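Local coordinates for odorant Binding Protein from Varroa destructor, form P2<1> (Varroa destructor, PDB 7NZA) that probably binds and carries small hydrophobic odorants or other semiochemicals in a wide-open internal cavity, at residues Lys20-Leu24 against Lys94-Val100; Ala103-Lys107 against Asn136-Ile140. All coordinates share one frame; numbering follows the deposited sequence.

Contact 1. Residues Lys20-Leu24 against Lys94-Val100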
# COMPACT_ATOMS: atom_id res chain seq x y z
N LYS A 20 -2.94 -14.41 -14.61
CA LYS A 20 -4.16 -15.05 -15.17
C LYS A 20 -5.42 -14.50 -14.52
O LYS A 20 -6.52 -15.05 -14.79
CB LYS A 20 -4.10 -16.59 -15.06
CG LYS A 20 -2.89 -17.21 -15.76
CD LYS A 20 -2.85 -18.74 -15.76
CE LYS A 20 -3.32 -19.35 -14.45
NZ LYS A 20 -3.14 -20.82 -14.42
N CYS A 21 -5.32 -13.56 -13.57
CA CYS A 21 -6.43 -13.22 -12.67
C CYS A 21 -6.62 -11.71 -12.55
O CYS A 21 -6.77 -11.21 -11.46
CB CYS A 21 -6.14 -13.87 -11.32
SG CYS A 21 -6.13 -15.67 -11.44
N GLU A 22 -6.68 -11.02 -13.68
CA GLU A 22 -6.95 -9.57 -13.73
C GLU A 22 -8.27 -9.27 -13.04
O GLU A 22 -8.40 -8.17 -12.46
CB GLU A 22 -6.95 -9.10 -15.17
CG GLU A 22 -5.58 -9.01 -15.80
CD GLU A 22 -4.68 -7.85 -15.37
OE1 GLU A 22 -5.17 -6.86 -14.78
OE2 GLU A 22 -3.48 -7.93 -15.68
N GLN A 23 -9.21 -10.20 -13.01
CA GLN A 23 -10.52 -9.97 -12.36
C GLN A 23 -10.38 -9.70 -10.87
O GLN A 23 -11.32 -9.23 -10.25
CB GLN A 23 -11.44 -11.18 -12.55
CG GLN A 23 -11.82 -11.44 -14.01
CD GLN A 23 -10.80 -12.25 -14.74
OE1 GLN A 23 -9.71 -12.64 -14.29
NE2 GLN A 23 -11.19 -12.60 -15.98
N LEU A 24 -9.26 -10.07 -10.26
CA LEU A 24 -9.13 -9.88 -8.79
C LEU A 24 -8.64 -8.48 -8.42
O LEU A 24 -8.56 -8.18 -7.23
CB LEU A 24 -8.19 -10.95 -8.23
CG LEU A 24 -8.68 -12.38 -8.40
CD1 LEU A 24 -7.73 -13.39 -7.72
CD2 LEU A 24 -10.09 -12.57 -7.87
N LYS A 94 -16.33 -12.90 -8.91
CA LYS A 94 -15.24 -12.23 -9.66
C LYS A 94 -15.25 -12.68 -11.12
O LYS A 94 -14.55 -12.05 -11.94
CB LYS A 94 -13.90 -12.60 -9.01
CG LYS A 94 -13.72 -12.14 -7.57
CD LYS A 94 -13.70 -10.64 -7.45
CE LYS A 94 -13.24 -10.18 -6.09
NZ LYS A 94 -13.21 -8.70 -6.05
N LYS A 95 -15.85 -13.82 -11.42
CA LYS A 95 -15.92 -14.31 -12.81
C LYS A 95 -14.53 -14.57 -13.38
O LYS A 95 -14.22 -14.17 -14.51
CB LYS A 95 -16.75 -13.33 -13.67
CG LYS A 95 -18.20 -13.22 -13.24
CD LYS A 95 -18.82 -14.58 -13.00
CE LYS A 95 -20.17 -14.91 -13.60
NZ LYS A 95 -20.49 -16.34 -13.33
N LEU A 96 -13.72 -15.28 -12.61
CA LEU A 96 -12.41 -15.80 -13.07
C LEU A 96 -12.65 -16.75 -14.26
O LEU A 96 -13.72 -17.40 -14.32
CB LEU A 96 -11.75 -16.56 -11.90
CG LEU A 96 -11.25 -15.68 -10.75
CD1 LEU A 96 -10.87 -16.55 -9.54
CD2 LEU A 96 -10.05 -14.81 -11.17
N ASP A 97 -11.62 -17.01 -15.01
CA ASP A 97 -11.65 -18.10 -16.03
C ASP A 97 -11.99 -19.41 -15.32
O ASP A 97 -11.51 -19.64 -14.19
CB ASP A 97 -10.32 -18.09 -16.77
CG ASP A 97 -10.11 -16.84 -17.63
OD1 ASP A 97 -11.09 -16.12 -17.91
OD2 ASP A 97 -8.96 -16.53 -17.98
N SER A 98 -12.76 -20.29 -15.95
CA SER A 98 -13.34 -21.48 -15.28
C SER A 98 -12.25 -22.34 -14.62
O SER A 98 -12.52 -22.82 -13.49
CB SER A 98 -14.22 -22.29 -16.23
OG SER A 98 -15.29 -21.48 -16.69
N GLU A 99 -11.12 -22.58 -15.29
CA GLU A 99 -10.11 -23.55 -14.78
C GLU A 99 -9.51 -22.92 -13.50
O GLU A 99 -9.32 -23.62 -12.50
CB GLU A 99 -8.98 -23.84 -15.77
N VAL A 100 -9.20 -21.63 -13.55
CA VAL A 100 -8.68 -20.89 -12.38
C VAL A 100 -9.72 -20.89 -11.29
O VAL A 100 -9.34 -21.14 -10.13
CB VAL A 100 -8.31 -19.46 -12.78
CG1 VAL A 100 -8.13 -18.60 -11.54
CG2 VAL A 100 -7.06 -19.50 -13.65
O HOH W 1 -9.22 -15.42 -14.61
O HOH W 2 -11.99 -7.38 -8.27

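Contact 2. Residues Ala103-Lys107 against Asn136-Ile140. With NA (sodium ion), chain E.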
# COMPACT_ATOMS: atom_id res chain seq x y z
N ALA A 103 -9.77 -24.22 -9.44
CA ALA A 103 -8.57 -24.39 -8.59
C ALA A 103 -8.64 -23.49 -7.36
O ALA A 103 -8.33 -23.95 -6.26
CB ALA A 103 -7.36 -24.09 -9.46
N VAL A 104 -9.04 -22.25 -7.52
CA VAL A 104 -9.17 -21.33 -6.37
C VAL A 104 -10.22 -21.82 -5.37
O VAL A 104 -10.00 -21.77 -4.15
CB VAL A 104 -9.39 -19.88 -6.85
CG1 VAL A 104 -9.75 -19.02 -5.66
CG2 VAL A 104 -8.19 -19.35 -7.63
N LEU A 105 -11.35 -22.30 -5.88
CA LEU A 105 -12.42 -22.77 -4.98
C LEU A 105 -12.00 -24.06 -4.24
O LEU A 105 -12.43 -24.26 -3.11
CB LEU A 105 -13.68 -22.97 -5.83
CG LEU A 105 -14.41 -21.68 -6.24
CD1 LEU A 105 -15.58 -22.08 -7.12
CD2 LEU A 105 -14.86 -20.86 -5.07
N LEU A 106 -11.17 -24.87 -4.84
CA LEU A 106 -10.65 -26.06 -4.14
C LEU A 106 -9.71 -25.62 -3.04
O LEU A 106 -9.77 -26.11 -1.91
CB LEU A 106 -9.94 -27.00 -5.12
CG LEU A 106 -9.49 -28.32 -4.51
CD1 LEU A 106 -10.67 -29.12 -3.92
CD2 LEU A 106 -8.77 -29.13 -5.56
N LYS A 107 -8.86 -24.61 -3.31
CA LYS A 107 -7.99 -24.08 -2.25
C LYS A 107 -8.82 -23.38 -1.22
O LYS A 107 -8.42 -23.37 -0.03
CB LYS A 107 -6.85 -23.23 -2.84
CG LYS A 107 -5.80 -24.03 -3.58
CD LYS A 107 -5.13 -25.03 -2.67
CE LYS A 107 -3.90 -25.63 -3.34
NZ LYS A 107 -3.22 -26.50 -2.36
N ASN A 136 -2.02 -19.16 -1.99
CA ASN A 136 -2.52 -20.10 -3.01
C ASN A 136 -3.12 -19.42 -4.22
O ASN A 136 -2.86 -19.87 -5.34
CB ASN A 136 -3.53 -21.08 -2.42
CG ASN A 136 -2.86 -22.18 -1.65
OD1 ASN A 136 -2.27 -23.06 -2.29
ND2 ASN A 136 -2.84 -22.10 -0.35
N ILE A 137 -3.85 -18.36 -4.07
CA ILE A 137 -4.37 -17.59 -5.21
C ILE A 137 -3.20 -17.09 -6.02
O ILE A 137 -3.18 -17.10 -7.25
CB ILE A 137 -5.34 -16.50 -4.81
CG1 ILE A 137 -6.62 -17.06 -4.21
CG2 ILE A 137 -5.65 -15.63 -6.03
CD1 ILE A 137 -7.52 -16.01 -3.67
N SER A 138 -2.16 -16.56 -5.34
CA SER A 138 -0.97 -16.01 -6.04
C SER A 138 -0.32 -17.09 -6.89
O SER A 138 0.11 -16.84 -8.05
CB SER A 138 0.04 -15.38 -5.10
OG SER A 138 -0.50 -14.28 -4.46
N GLN A 139 -0.19 -18.28 -6.32
CA GLN A 139 0.42 -19.40 -7.06
C GLN A 139 -0.42 -19.81 -8.26
O GLN A 139 0.12 -19.98 -9.33
CB GLN A 139 0.60 -20.64 -6.16
CG GLN A 139 1.58 -20.45 -5.03
CD GLN A 139 2.98 -20.41 -5.58
OE1 GLN A 139 3.42 -21.32 -6.27
NE2 GLN A 139 3.70 -19.35 -5.28
N ILE A 140 -1.71 -19.97 -8.09
CA ILE A 140 -2.61 -20.43 -9.18
C ILE A 140 -2.60 -19.40 -10.29
O ILE A 140 -2.56 -19.73 -11.49
CB ILE A 140 -4.00 -20.68 -8.63
CG1 ILE A 140 -4.02 -21.89 -7.72
CG2 ILE A 140 -5.03 -20.72 -9.78
CD1 ILE A 140 -5.19 -21.97 -6.80
NA NA E . -15.20 -24.21 -2.63

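Contact 1. Residues Lys20-Leu24 against Lys94-Val100
Q23 lays its aliphatic stem over the backbone of K94 and K95: CB sits 3.3 Å from K94 O, and CG and the amide follow along K95 O. A bend at chi2 (85°) then turns the amide toward the start of helix 98-118. There its plane stands 78° from the carboxylate of D97, and Q23 NE2 stays 4.0 Å from D97 OD1, so the two groups are neighbours without a direct bond. Water does the joining instead. One molecule donates to K20 O and Q23 OE1 and accepts from D97 N at 2.9 Å, tying three polar groups of the two segments together. A second accepts from K94 NZ and donates to Q23 O at the other end of the contact. Beneath this polar layer the packing is apolar and centres on the L96 methyl CD2, which meets C21 SG and L24 CG and also lies against the Q23 amide oxygen OE1. L24 crosses L96 and K94 at about a right angle, its CD2 resting 3.7 Å from K94 CG on the lysine's aliphatic chain. Further along, V100 has CG1 anti to its backbone N (chi1 165°), which sets that methyl 3.5 Å from C21 SG, while CG2 meets K20 CE at 3.8 Å. The sulfur is thus packed by L96 and V100 and bonded to C141, and K20 also shares a backbone hydrogen bond with C141. D97 occupies the N-cap position of helix 98-118, although its side chain makes no capping bond. The contact therefore seats the loop between strand 16-17 and helix 28-44, with its 3-10 turn, against the turn joining helices 84-93 and 98-118, while the disulfide fixes the same loop to the end of helix 122-141.

Contact 2. Residues Ala103-Lys107 against Asn136-Ile140
Segments 103-107 of helix 98-118 and 136-140 of helix 122-141 run nearly antiparallel, their short axes 157° apart and 9.9 Å at closest approach. I140 points across the interface: its CD1 lies over the backbone of A103, 3.8 Å from A103 O, and also meets A103 CB and K107 CG. With CG2 anti to its backbone N, I140 turns that branch to the CG2 methyl of V104, while V104 CG1 meets I137 CG1 at 4.0 Å. K107 bends at chi2 (-60°) and crosses N136 at about a right angle, bringing its CE to 3.2 Å from N136 OD1. NZ is farther from this oxygen, at 3.6 Å, and forms no hydrogen bond with it; N136 ND2 is held by C132 O within its own helix. Replacing K107 with an alanine would probably strip the CG, CD and CE packing from N136 OD1 and the I140 CD1 methyl, opening a gap at this edge. On another face of helix 98-118, L105 O binds a sodium ion at 2.8 Å in a site that R88 of helix 84-93 shares. V104 also touches I91 and L105 packs on R88, I91 and K92, so helix 98-118 packs on helix 84-93 as well as on helix 122-141.

In the fold
The centres of contacts 1 and 2 are about 10 Å apart, on the same side of the chain's centre, and both use helix 98-118. They follow in series: contact 1 closes before contact 2 opens, the first bringing together segments 70 residues apart and the second pairing neighbouring helices. They also touch directly, L24 CD1 lying 3.5 Å from I137 CG2, so the loop 20-24 packs onto both helices. The C21-C141 disulfide reinforces that junction. A bound 2-(N-cyclohexylamino)ethane sulfonic acid, probably from the crystallisation liquor, lies near L24 and I137, which is consistent with both contacts bordering a pocket in this largely helical odorant-binding protein.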